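Local atomic coordinates of hydrolase family protein (Deinococcus radiodurans R1, PDB entry 3CNH), a protein that probably acts as a phosphatase of the haloacid dehalogenase-like superfamily, holding a metal ion in a site between its Rossmann-like core and a helical cap. Residues 137-142 with 147-152; 32-37 with 68-73; 178-183 with 195-200; 25-30 with 82-87. All coordinates share one frame; numbering follows the deposited sequence. Where two conformers were deposited one is given.

Two of the contacts belong to the core around the parallel sheet and two to the helical cap. Along the chain, interaction 2 (32-37 with 68-73) is nested inside the loop that interaction 4 (25-30 with 82-87) closes, and interactions 1 and 3 follow in series. Interactions 2 and 4 have centres about 15 Å apart and share helix 22-32; a probable hydrogen bond from Leu34 N to Ala29 O, 2.9 Å, joins them. Interactions 1 and 3, centres about 19 Å apart, touch where Leu151 and Tyr147 pack on Met179 beside the sheet. Interactions 2 and 3 lie farthest apart, about 45 Å between centres, so the set spans the elongated molecule from cap to C-terminus.

Interaction 1 of 4, residues 137-142 with 147-152; sequences LGVMKP and YRLGLT. With PO4 (phosphate ion), chain D.
Lys141 passes the hydroxyl end of Tyr147 on its way to the sodium and phosphate site, the probable active site of this haloacid dehalogenase-like fold, in which a lysine on the loop before a helix is a recurring element, usually called motif III. The peptide bond before Pro142 is cis.

The polar contacts gather at the lysine amine. Lys141 NZ donates to O1 of the phosphate ion at 3.0 Å, and it also forms salt bridges with Asp165 and Asp10 and a hydrogen bond with the carbonyl of Leu107. The phosphate, probably from the crystallisation liquor, is held in addition by the backbone N of Asn109 and Gly12. Two carboxylates, a carbonyl and the phosphate all meet this one amine; Asp10 is also a ligand of the sodium ion.

Van der Waals packing makes up the rest. The lysine chain and the tyrosine cross at about a right angle, with Lys141 CD and Tyr147 OH 3.6 Å apart. A bend at chi3 (-64°) turns the lysine beyond this crossing toward the phosphate. At the ring edge, the carbonyl oxygen of Pro142 lies in the ring plane, 3.8 Å from Tyr147 CE2.

Farther down, Leu149 carries a purely apolar patch. Its CG stands anti to the backbone N (chi1 -177°), which sends the side chain across to the loop and the end of helix 134-137. One methyl does all the touching: Leu149 CD2 lies 3.9 Å from Leu137 CD1 and likewise 3.9 Å from Val139 CG2.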
loop_
_atom_site.group_PDB
_atom_site.type_symbol
_atom_site.label_atom_id
_atom_site.label_comp_id
_atom_site.label_asym_id
_atom_site.label_seq_id
_atom_site.Cartn_x
_atom_site.Cartn_y
_atom_site.Cartn_z
ATOM N N LEU A 137 2.533 -6.616 -10.082
ATOM C CA LEU A 137 3.650 -6.232 -10.948
ATOM C C LEU A 137 4.947 -6.963 -10.719
ATOM O O LEU A 137 5.839 -6.943 -11.568
ATOM C CB LEU A 137 3.898 -4.731 -10.833
ATOM C CG LEU A 137 2.700 -3.917 -11.359
ATOM C CD1 LEU A 137 2.907 -2.410 -11.111
ATOM C CD2 LEU A 137 2.387 -4.155 -12.837
ATOM N N GLY A 138 5.067 -7.600 -9.564
ATOM C CA GLY A 138 6.284 -8.387 -9.288
ATOM C C GLY A 138 7.533 -7.611 -8.895
ATOM O O GLY A 138 8.637 -8.159 -8.854
ATOM N N VAL A 139 7.325 -6.351 -8.571
ATOM C CA VAL A 139 8.369 -5.450 -8.021
ATOM C C VAL A 139 7.692 -4.640 -6.928
ATOM O O VAL A 139 6.472 -4.542 -6.896
ATOM C CB VAL A 139 9.079 -4.521 -9.070
ATOM C CG1 VAL A 139 10.095 -5.337 -9.898
ATOM C CG2 VAL A 139 8.046 -3.886 -9.943
HETATM N N MSE A 140 8.489 -4.091 -6.024
HETATM C CA MSE A 140 7.972 -3.368 -4.859
HETATM C C MSE A 140 8.755 -2.084 -4.594
HETATM O O MSE A 140 9.931 -1.973 -4.910
HETATM C CB MSE A 140 8.036 -4.262 -3.600
HETATM C CG MSE A 140 9.431 -4.450 -3.169
HETATM SE SE MSE A 140 9.548 -5.444 -1.461
HETATM C CE MSE A 140 9.069 -6.912 -2.116
ATOM N N LYS A 141 8.069 -1.091 -4.054
ATOM C CA LYS A 141 8.761 0.067 -3.533
ATOM C C LYS A 141 9.708 -0.501 -2.482
ATOM O O LYS A 141 9.348 -1.452 -1.783
ATOM C CB LYS A 141 7.771 1.036 -2.878
ATOM C CG LYS A 141 6.794 1.655 -3.813
ATOM C CD LYS A 141 5.870 2.659 -3.083
ATOM C CE LYS A 141 5.030 1.997 -2.074
ATOM N NZ LYS A 141 3.958 2.846 -1.498
ATOM N N PRO A 142 10.864 0.123 -2.270
ATOM C CA PRO A 142 11.363 1.377 -2.824
ATOM C C PRO A 142 12.245 1.199 -4.061
ATOM O O PRO A 142 13.063 2.053 -4.385
ATOM C CB PRO A 142 12.228 1.906 -1.670
ATOM C CG PRO A 142 12.847 0.686 -1.140
ATOM C CD PRO A 142 11.753 -0.377 -1.209
ATOM N N TYR A 147 8.869 2.631 -9.444
ATOM C CA TYR A 147 8.456 4.002 -9.774
ATOM C C TYR A 147 8.436 4.186 -11.292
ATOM O O TYR A 147 7.494 4.745 -11.871
ATOM C CB TYR A 147 9.353 5.049 -9.066
ATOM C CG TYR A 147 9.236 4.982 -7.579
ATOM C CD1 TYR A 147 8.132 5.470 -6.927
ATOM C CD2 TYR A 147 10.195 4.286 -6.812
ATOM C CE1 TYR A 147 8.001 5.352 -5.549
ATOM C CE2 TYR A 147 10.062 4.186 -5.438
ATOM C CZ TYR A 147 8.980 4.710 -4.817
ATOM O OH TYR A 147 8.876 4.568 -3.448
ATOM N N ARG A 148 9.486 3.703 -11.924
ATOM C CA ARG A 148 9.618 3.813 -13.381
ATOM C C ARG A 148 8.487 3.053 -14.078
ATOM O O ARG A 148 7.947 3.487 -15.075
ATOM C CB ARG A 148 11.005 3.358 -13.866
ATOM C CG ARG A 148 12.133 4.260 -13.322
ATOM C CD ARG A 148 13.493 4.067 -13.981
ATOM N NE ARG A 148 14.325 5.251 -13.738
ATOM C CZ ARG A 148 15.333 5.287 -12.878
ATOM N NH1 ARG A 148 15.712 4.195 -12.243
ATOM N NH2 ARG A 148 16.007 6.407 -12.709
ATOM N N LEU A 149 8.134 1.915 -13.510
ATOM C CA LEU A 149 7.057 1.084 -14.098
ATOM C C LEU A 149 5.727 1.822 -14.015
ATOM O O LEU A 149 4.928 1.885 -14.960
ATOM C CB LEU A 149 7.004 -0.265 -13.395
ATOM C CG LEU A 149 5.980 -1.253 -13.939
ATOM C CD1 LEU A 149 6.021 -1.414 -15.486
ATOM C CD2 LEU A 149 6.182 -2.588 -13.174
ATOM N N GLY A 150 5.513 2.478 -12.895
ATOM C CA GLY A 150 4.260 3.218 -12.688
ATOM C C GLY A 150 4.125 4.333 -13.729
ATOM O O GLY A 150 3.080 4.539 -14.349
ATOM N N LEU A 151 5.231 5.042 -13.916
ATOM C CA LEU A 151 5.303 6.115 -14.898
ATOM C C LEU A 151 5.041 5.585 -16.313
ATOM O O LEU A 151 4.315 6.194 -17.124
ATOM C CB LEU A 151 6.674 6.813 -14.860
ATOM C CG LEU A 151 6.921 7.632 -13.596
ATOM C CD1 LEU A 151 8.364 8.140 -13.580
ATOM C CD2 LEU A 151 5.905 8.799 -13.419
ATOM N N THR A 152 5.648 4.457 -16.602
ATOM C CA THR A 152 5.513 3.819 -17.916
ATOM C C THR A 152 4.060 3.399 -18.193
ATOM O O THR A 152 3.525 3.599 -19.283
ATOM C CB THR A 152 6.447 2.613 -18.062
ATOM O OG1 THR A 152 7.811 3.061 -17.966
ATOM C CG2 THR A 152 6.242 1.925 -19.428
HETATM P P PO4 D . 1.745 0.417 1.026
HETATM O O1 PO4 D . 2.734 0.515 -0.042
HETATM O O2 PO4 D . 2.101 1.402 2.147
HETATM O O3 PO4 D . 0.271 0.483 0.599
HETATM O O4 PO4 D . 1.845 -0.914 1.771
#

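Interaction 2 of 4, residues 32-37 with 68-73; sequences FGLDTD and QPRDFT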
loop_
_atom_site.group_PDB
_atom_site.type_symbol
_atom_site.label_atom_id
_atom_site.label_comp_id
_atom_site.label_asym_id
_atom_site.label_seq_id
_atom_site.Cartn_x
_atom_site.Cartn_y
_atom_site.Cartn_z
ATOM N N PHE A 32 -4.829 -15.279 18.452
ATOM C CA PHE A 32 -4.869 -16.674 17.972
ATOM C C PHE A 32 -3.976 -17.598 18.745
ATOM O O PHE A 32 -3.912 -18.806 18.481
ATOM C CB PHE A 32 -4.587 -16.752 16.486
ATOM C CG PHE A 32 -5.759 -16.347 15.637
ATOM C CD1 PHE A 32 -6.763 -17.264 15.359
ATOM C CD2 PHE A 32 -5.872 -15.070 15.118
ATOM C CE1 PHE A 32 -7.865 -16.915 14.576
ATOM C CE2 PHE A 32 -6.962 -14.736 14.330
ATOM C CZ PHE A 32 -7.956 -15.661 14.056
ATOM N N GLY A 33 -3.310 -17.023 19.725
ATOM C CA GLY A 33 -2.466 -17.802 20.641
ATOM C C GLY A 33 -1.212 -18.355 20.006
ATOM O O GLY A 33 -0.720 -19.434 20.367
ATOM N N LEU A 34 -0.685 -17.590 19.066
ATOM C CA LEU A 34 0.536 -18.012 18.355
ATOM C C LEU A 34 1.826 -17.694 19.119
ATOM O O LEU A 34 1.930 -16.679 19.800
ATOM C CB LEU A 34 0.601 -17.343 16.984
ATOM C CG LEU A 34 -0.621 -17.558 16.068
ATOM C CD1 LEU A 34 -0.410 -16.806 14.760
ATOM C CD2 LEU A 34 -0.896 -19.026 15.843
ATOM N N ASP A 35 2.809 -18.572 18.969
ATOM C CA ASP A 35 4.162 -18.310 19.508
ATOM C C ASP A 35 4.673 -17.140 18.694
ATOM O O ASP A 35 4.891 -17.253 17.482
ATOM C CB ASP A 35 5.075 -19.525 19.342
ATOM C CG ASP A 35 6.473 -19.272 19.841
ATOM O OD1 ASP A 35 7.172 -18.417 19.274
ATOM O OD2 ASP A 35 6.880 -19.966 20.800
ATOM N N THR A 36 4.831 -15.991 19.336
ATOM C CA THR A 36 5.187 -14.784 18.589
ATOM C C THR A 36 6.563 -14.819 17.904
ATOM O O THR A 36 6.715 -14.326 16.792
ATOM C CB THR A 36 5.008 -13.503 19.423
ATOM O OG1 THR A 36 5.797 -13.591 20.613
ATOM C CG2 THR A 36 3.521 -13.351 19.795
ATOM N N ASP A 37 7.548 -15.415 18.553
ATOM C CA ASP A 37 8.895 -15.473 17.956
ATOM C C ASP A 37 8.926 -16.297 16.660
ATOM O O ASP A 37 9.468 -15.866 15.639
ATOM C CB ASP A 37 9.919 -16.062 18.916
ATOM C CG ASP A 37 10.343 -15.086 19.998
ATOM O OD1 ASP A 37 10.064 -13.873 19.878
ATOM O OD2 ASP A 37 10.982 -15.563 20.955
ATOM N N GLN A 68 1.534 -26.343 12.157
ATOM C CA GLN A 68 1.191 -27.281 13.243
ATOM C C GLN A 68 -0.314 -27.208 13.442
ATOM O O GLN A 68 -0.930 -26.303 12.890
ATOM C CB GLN A 68 1.943 -26.978 14.533
ATOM C CG GLN A 68 1.607 -25.666 15.159
ATOM C CD GLN A 68 2.425 -25.443 16.424
ATOM O OE1 GLN A 68 3.651 -25.350 16.376
ATOM N NE2 GLN A 68 1.751 -25.391 17.559
ATOM N N PRO A 69 -0.903 -28.187 14.134
ATOM C CA PRO A 69 -2.368 -28.159 14.311
ATOM C C PRO A 69 -2.845 -26.938 15.025
ATOM O O PRO A 69 -2.234 -26.485 15.975
ATOM C CB PRO A 69 -2.647 -29.402 15.150
ATOM C CG PRO A 69 -1.470 -30.317 14.883
ATOM C CD PRO A 69 -0.299 -29.382 14.723
ATOM N N ARG A 70 -3.944 -26.420 14.521
ATOM C CA ARG A 70 -4.599 -25.213 15.066
ATOM C C ARG A 70 -6.084 -25.446 15.291
ATOM O O ARG A 70 -6.713 -26.231 14.599
ATOM C CB ARG A 70 -4.471 -24.050 14.103
ATOM C CG ARG A 70 -3.065 -23.593 13.758
ATOM C CD ARG A 70 -2.237 -23.248 14.990
ATOM N NE ARG A 70 -0.929 -22.728 14.579
ATOM C CZ ARG A 70 0.043 -22.356 15.405
ATOM N NH1 ARG A 70 -0.114 -22.489 16.716
ATOM N NH2 ARG A 70 1.194 -21.894 14.917
ATOM N N ASP A 71 -6.632 -24.733 16.264
ATOM C CA ASP A 71 -8.048 -24.878 16.593
ATOM C C ASP A 71 -8.870 -23.805 15.932
ATOM O O ASP A 71 -9.894 -23.377 16.430
ATOM C CB ASP A 71 -8.314 -24.938 18.108
ATOM C CG ASP A 71 -7.866 -23.706 18.853
ATOM O OD1 ASP A 71 -7.201 -22.827 18.255
ATOM O OD2 ASP A 71 -8.191 -23.633 20.067
ATOM N N PHE A 72 -8.383 -23.375 14.793
ATOM C CA PHE A 72 -9.087 -22.409 13.960
ATOM C C PHE A 72 -8.685 -22.651 12.520
ATOM O O PHE A 72 -7.741 -23.383 12.255
ATOM C CB PHE A 72 -8.792 -20.963 14.387
ATOM C CG PHE A 72 -7.325 -20.628 14.402
ATOM C CD1 PHE A 72 -6.706 -20.122 13.276
ATOM C CD2 PHE A 72 -6.563 -20.879 15.524
ATOM C CE1 PHE A 72 -5.350 -19.839 13.277
ATOM C CE2 PHE A 72 -5.201 -20.597 15.527
ATOM C CZ PHE A 72 -4.602 -20.118 14.439
ATOM N N THR A 73 -9.397 -22.012 11.597
ATOM C CA THR A 73 -9.167 -22.218 10.167
ATOM C C THR A 73 -8.456 -21.076 9.445
ATOM O O THR A 73 -8.381 -19.948 9.925
ATOM C CB THR A 73 -10.489 -22.392 9.426
ATOM O OG1 THR A 73 -11.216 -21.160 9.482
ATOM C CG2 THR A 73 -11.317 -23.549 10.030
HETATM O O HOH W 1 -5.073 -21.095 19.208
HETATM O O HOH W 2 2.620 -21.074 17.783
#
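Phe32 turns the edge of its ring into the face of Phe72, an edge-to-face pair with the planes inclined at 51° and the centroids 4.5 Å apart. Phe32 CD1 stands over the centre of the Phe72 ring and comes within 3.5 Å of Phe72 CD1. Arg70 CB covers the opposite face, toward the rim, so Phe72 is sandwiched. Its chi1 of 56° sets CG between the backbone N and the carbonyl carbon, which brings the ring against Phe32.

Leu34 meets Arg70 at about a right angle. Its CD2 methyl sits over the centre of the guanidinium, 3.5 Å from Arg70 CZ, while Gln68 CG covers the other face. Packed on both faces, the guanidinium is limited in how it can turn, and Arg70 NE donates to the carbonyl of Val65. The same Leu34 methyl approaches Phe72 at its ring edge.

Two waters bridge the segments: one donates to Phe32 O and Asp71 OD1, the other accepts from Asp35 N and Arg70 NH1.

Within the cap, the contact ties the turn between helices 22-32 and 36-51, a Schellman motif at Gly33 followed by the N-cap Asp35, to the loop entering helix 74-83, whose Phe77 touches Phe32, Leu34 and Phe72.

Interaction 3 of 4, residues 178-183 with 195-200; sequences GMHAVQ and AALGVR
The closest packing between these segments is made by Leu197, which directs its two methyls at the outer strand 180-183. Leu197 CD1 lies 4.1 Å from His180 CB and 4.4 Å from Val182 CG2, so one methyl settles against two residues that point to the same side of the strand. The other branch takes the imidazole: Leu197 CD2 approaches His180 ND1 at 4.2 Å and comes to the ring obliquely. Even here the contact is a modest one, apolar and without a polar bond between the segments. Val162, on the adjoining strand 161-165, touches both His180 and Leu197.

In the Rossmann-like core of the haloacid dehalogenase superfamily, strand 180-183 is the last of five parallel strands and lies at one edge of the sheet. Helix 187-196 follows it in the chain and folds back over the sheet, and Leu197 lies at the C-terminal end region of that helix, just before Gly198. The turn there is a Schellman motif: Gly198 takes positive phi (91°), and its N bonds to Ala195 O at 2.9 Å.

The two strand residues differ in how they are enclosed. Val182 is buried, packed further by Leu190, Gln189 and Glu193 of helix 187-196. His180 gives more surface to Leu197 but stays partly exposed, its ring met by the leucine only through CD2. Past Gly198 the tail no longer meets the strand, and exposed Arg200 pairs its terminal OXT with Arg101 in a salt bridge.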
loop_
_atom_site.group_PDB
_atom_site.type_symbol
_atom_site.label_atom_id
_atom_site.label_comp_id
_atom_site.label_asym_id
_atom_site.label_seq_id
_atom_site.Cartn_x
_atom_site.Cartn_y
_atom_site.Cartn_z
ATOM N N GLY A 178 13.162 11.119 -10.821
ATOM C CA GLY A 178 12.715 12.382 -11.401
ATOM C C GLY A 178 11.313 12.857 -11.091
ATOM O O GLY A 178 10.860 13.871 -11.608
HETATM N N MSE A 179 10.610 12.103 -10.280
HETATM C CA MSE A 179 9.233 12.450 -9.887
HETATM C C MSE A 179 9.221 13.513 -8.805
HETATM O O MSE A 179 10.189 13.677 -8.057
HETATM C CB MSE A 179 8.469 11.223 -9.319
HETATM C CG MSE A 179 8.232 10.129 -10.332
HETATM SE SE MSE A 179 7.513 8.596 -9.452
HETATM C CE MSE A 179 5.728 9.083 -9.284
ATOM N N HIS A 180 8.125 14.261 -8.756
ATOM C CA HIS A 180 7.869 15.040 -7.565
ATOM C C HIS A 180 7.363 14.067 -6.520
ATOM O O HIS A 180 6.870 12.990 -6.826
ATOM C CB HIS A 180 6.817 16.090 -7.808
ATOM C CG HIS A 180 7.242 17.113 -8.801
ATOM N ND1 HIS A 180 8.150 18.103 -8.493
ATOM C CD2 HIS A 180 6.895 17.302 -10.098
ATOM C CE1 HIS A 180 8.344 18.860 -9.561
ATOM N NE2 HIS A 180 7.606 18.390 -10.551
ATOM N N ALA A 181 7.520 14.444 -5.260
ATOM C CA ALA A 181 7.036 13.599 -4.170
ATOM C C ALA A 181 6.799 14.440 -2.934
ATOM O O ALA A 181 7.439 15.469 -2.722
ATOM C CB ALA A 181 8.031 12.457 -3.866
ATOM N N VAL A 182 5.784 14.035 -2.202
ATOM C CA VAL A 182 5.452 14.618 -0.903
ATOM C C VAL A 182 5.268 13.533 0.134
ATOM O O VAL A 182 4.572 12.559 -0.124
ATOM C CB VAL A 182 4.127 15.391 -0.946
ATOM C CG1 VAL A 182 3.846 15.995 0.428
ATOM C CG2 VAL A 182 4.202 16.514 -2.021
ATOM N N GLN A 183 5.912 13.701 1.278
ATOM C CA GLN A 183 5.734 12.790 2.400
ATOM C C GLN A 183 4.443 13.113 3.134
ATOM O O GLN A 183 4.249 14.214 3.601
ATOM C CB GLN A 183 6.882 12.870 3.387
ATOM C CG GLN A 183 6.858 11.732 4.386
ATOM C CD GLN A 183 8.037 11.747 5.331
ATOM O OE1 GLN A 183 8.918 12.602 5.215
ATOM N NE2 GLN A 183 8.085 10.788 6.261
ATOM N N ALA A 195 -0.809 21.732 -3.138
ATOM C CA ALA A 195 -1.248 23.010 -3.704
ATOM C C ALA A 195 -0.048 23.803 -4.179
ATOM O O ALA A 195 -0.113 24.519 -5.172
ATOM C CB ALA A 195 -2.071 23.824 -2.691
ATOM N N ALA A 196 1.074 23.619 -3.483
ATOM C CA ALA A 196 2.323 24.322 -3.845
ATOM C C ALA A 196 2.836 23.848 -5.203
ATOM O O ALA A 196 3.553 24.570 -5.893
ATOM C CB ALA A 196 3.403 24.201 -2.765
ATOM N N LEU A 197 2.412 22.657 -5.599
ATOM C CA LEU A 197 2.790 22.085 -6.884
ATOM C C LEU A 197 1.740 22.333 -7.941
ATOM O O LEU A 197 1.858 21.866 -9.068
ATOM C CB LEU A 197 3.005 20.579 -6.786
ATOM C CG LEU A 197 4.166 20.094 -5.932
ATOM C CD1 LEU A 197 4.224 18.557 -5.878
ATOM C CD2 LEU A 197 5.473 20.636 -6.528
ATOM N N GLY A 198 0.705 23.054 -7.552
ATOM C CA GLY A 198 -0.370 23.402 -8.469
ATOM C C GLY A 198 -1.516 22.411 -8.498
ATOM O O GLY A 198 -2.432 22.512 -9.306
ATOM N N VAL A 199 -1.437 21.444 -7.606
ATOM C CA VAL A 199 -2.477 20.410 -7.471
ATOM C C VAL A 199 -3.462 20.862 -6.411
ATOM O O VAL A 199 -3.202 20.791 -5.225
ATOM C CB VAL A 199 -1.889 19.038 -7.134
ATOM C CG1 VAL A 199 -2.974 17.984 -6.842
ATOM C CG2 VAL A 199 -0.951 18.577 -8.245
ATOM N N ARG A 200 -4.630 21.273 -6.877
ATOM C CA ARG A 200 -5.663 21.831 -6.003
ATOM C C ARG A 200 -7.030 21.182 -6.207
ATOM O O ARG A 200 -7.790 21.046 -5.238
ATOM C CB ARG A 200 -5.775 23.335 -6.282
ATOM C CG ARG A 200 -4.417 24.034 -6.356
ATOM C CD ARG A 200 -4.559 25.536 -6.525
ATOM N NE ARG A 200 -3.264 26.193 -6.689
ATOM C CZ ARG A 200 -2.669 26.345 -7.863
ATOM N NH1 ARG A 200 -1.495 26.953 -7.944
ATOM N NH2 ARG A 200 -3.258 25.889 -8.964
ATOM O OXT ARG A 200 -7.412 20.844 -7.337
#

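Interaction 4 of 4, residues 25-30 with 82-87; sequences RADVAQ and EEQSQP
Gln84 gives the most surface to this contact, laying its amide end against the side of Val28. The valine uses a single methyl: Val28 CG2 is 3.5 Å from Gln84 NE2 and 3.7 Å from Gln84 CD, and the two side chains run at a slant to one another. The glutamine chain bends at chi2 (-52°), which folds the amide back toward Val80 of helix 74-83. There Gln84 NE2 donates to the carbonyl of Val80, so the nitrogen that rests on the methyl has a polar partner outside the two segments. That bond steadies the amide while the amide nitrogen and CD pack on the valine methyl.

Val28 comes second. It belongs to helix 22-32 in the helical cap of this haloacid dehalogenase-like protein, and it is buried because Phe77 and Val80 of helix 74-83 also cover it. The contact therefore joins the first cap helix to the end of helix 74-83, close to where the chain leaves the cap and returns to the core. Thr17 takes part in that return, bonding to Gln84 O and Gln86 N.

Asp27, third and more exposed, stands beside the amide with the two planar groups turned 70° apart; Asp27 OD2 and Gln84 OE1 are 4.1 Å from each other.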
loop_
_atom_site.group_PDB
_atom_site.type_symbol
_atom_site.label_atom_id
_atom_site.label_comp_id
_atom_site.label_asym_id
_atom_site.label_seq_id
_atom_site.Cartn_x
_atom_site.Cartn_y
_atom_site.Cartn_z
ATOM N N ARG A 25 0.214 -7.455 13.277
ATOM C CA ARG A 25 0.562 -8.907 13.335
ATOM C C ARG A 25 0.686 -9.343 14.777
ATOM O O ARG A 25 0.212 -10.419 15.178
ATOM C CB ARG A 25 1.830 -9.234 12.528
ATOM C CG ARG A 25 1.719 -8.906 11.061
ATOM C CD ARG A 25 2.848 -9.531 10.250
ATOM N NE ARG A 25 4.151 -9.200 10.800
ATOM C CZ ARG A 25 4.869 -8.147 10.452
ATOM N NH1 ARG A 25 4.456 -7.301 9.533
ATOM N NH2 ARG A 25 6.031 -7.959 11.038
ATOM N N ALA A 26 1.253 -8.462 15.593
ATOM C CA ALA A 26 1.492 -8.772 17.014
ATOM C C ALA A 26 0.176 -9.029 17.709
ATOM O O ALA A 26 0.015 -9.955 18.500
ATOM C CB ALA A 26 2.236 -7.596 17.728
ATOM N N ASP A 27 -0.762 -8.191 17.346
ATOM C CA ASP A 27 -2.093 -8.201 17.935
ATOM C C ASP A 27 -2.815 -9.482 17.545
ATOM O O ASP A 27 -3.346 -10.208 18.386
ATOM C CB ASP A 27 -2.900 -7.014 17.420
ATOM C CG ASP A 27 -4.290 -6.936 18.026
ATOM O OD1 ASP A 27 -4.497 -7.453 19.140
ATOM O OD2 ASP A 27 -5.183 -6.334 17.390
ATOM N N VAL A 28 -2.830 -9.707 16.239
ATOM C CA VAL A 28 -3.542 -10.875 15.683
ATOM C C VAL A 28 -2.952 -12.190 16.195
ATOM O O VAL A 28 -3.670 -13.143 16.525
ATOM C CB VAL A 28 -3.649 -10.840 14.160
ATOM C CG1 VAL A 28 -4.273 -12.145 13.649
ATOM C CG2 VAL A 28 -4.503 -9.643 13.734
ATOM N N ALA A 29 -1.639 -12.193 16.336
ATOM C CA ALA A 29 -0.922 -13.372 16.838
ATOM C C ALA A 29 -1.368 -13.713 18.238
ATOM O O ALA A 29 -1.616 -14.859 18.587
ATOM C CB ALA A 29 0.609 -13.146 16.803
ATOM N N GLN A 30 -1.491 -12.674 19.034
ATOM C CA GLN A 30 -1.904 -12.823 20.430
ATOM C C GLN A 30 -3.322 -13.414 20.505
ATOM O O GLN A 30 -3.602 -14.341 21.255
ATOM C CB GLN A 30 -1.865 -11.461 21.145
ATOM C CG GLN A 30 -2.390 -11.479 22.596
ATOM N N GLU A 82 -7.932 -9.214 7.499
ATOM C CA GLU A 82 -8.652 -8.221 6.685
ATOM C C GLU A 82 -9.158 -7.066 7.537
ATOM O O GLU A 82 -9.092 -5.873 7.166
ATOM C CB GLU A 82 -9.774 -8.901 5.888
ATOM C CG GLU A 82 -9.198 -9.700 4.747
ATOM C CD GLU A 82 -10.240 -10.492 3.984
ATOM O OE1 GLU A 82 -11.364 -10.630 4.515
ATOM O OE2 GLU A 82 -9.893 -10.972 2.883
ATOM N N GLU A 83 -9.623 -7.424 8.711
ATOM C CA GLU A 83 -10.183 -6.455 9.651
ATOM C C GLU A 83 -9.218 -5.450 10.232
ATOM O O GLU A 83 -9.649 -4.472 10.864
ATOM C CB GLU A 83 -10.884 -7.157 10.804
ATOM C CG GLU A 83 -12.105 -7.867 10.302
ATOM C CD GLU A 83 -12.599 -8.870 11.272
ATOM O OE1 GLU A 83 -11.944 -9.047 12.329
ATOM O OE2 GLU A 83 -13.629 -9.498 10.957
ATOM N N GLN A 84 -7.938 -5.679 10.021
ATOM C CA GLN A 84 -6.910 -4.750 10.515
ATOM C C GLN A 84 -6.948 -3.465 9.698
ATOM O O GLN A 84 -6.450 -2.440 10.139
ATOM C CB GLN A 84 -5.499 -5.325 10.438
ATOM C CG GLN A 84 -5.353 -6.598 11.259
ATOM C CD GLN A 84 -5.818 -6.415 12.643
ATOM O OE1 GLN A 84 -5.235 -5.637 13.395
ATOM N NE2 GLN A 84 -6.887 -7.137 13.025
ATOM N N SER A 85 -7.547 -3.539 8.518
ATOM C CA SER A 85 -7.595 -2.388 7.593
ATOM C C SER A 85 -8.705 -1.450 7.992
ATOM O O SER A 85 -9.851 -1.832 8.090
ATOM C CB SER A 85 -7.769 -2.844 6.149
ATOM O OG SER A 85 -6.599 -3.512 5.682
ATOM N N GLN A 86 -8.311 -0.213 8.250
ATOM C CA GLN A 86 -9.244 0.824 8.643
ATOM C C GLN A 86 -8.945 2.125 7.864
ATOM O O GLN A 86 -7.837 2.325 7.374
ATOM C CB GLN A 86 -9.111 1.062 10.131
ATOM C CG GLN A 86 -9.444 -0.183 10.960
ATOM C CD GLN A 86 -10.922 -0.594 10.870
ATOM O OE1 GLN A 86 -11.806 0.248 10.735
ATOM N NE2 GLN A 86 -11.190 -1.899 10.979
ATOM N N PRO A 87 -9.931 3.002 7.764
ATOM C CA PRO A 87 -9.624 4.196 7.000
ATOM C C PRO A 87 -8.874 5.252 7.746
ATOM O O PRO A 87 -8.852 5.282 8.975
ATOM C CB PRO A 87 -11.030 4.778 6.710
ATOM C CG PRO A 87 -11.857 4.313 7.826
ATOM C CD PRO A 87 -11.322 2.963 8.236
#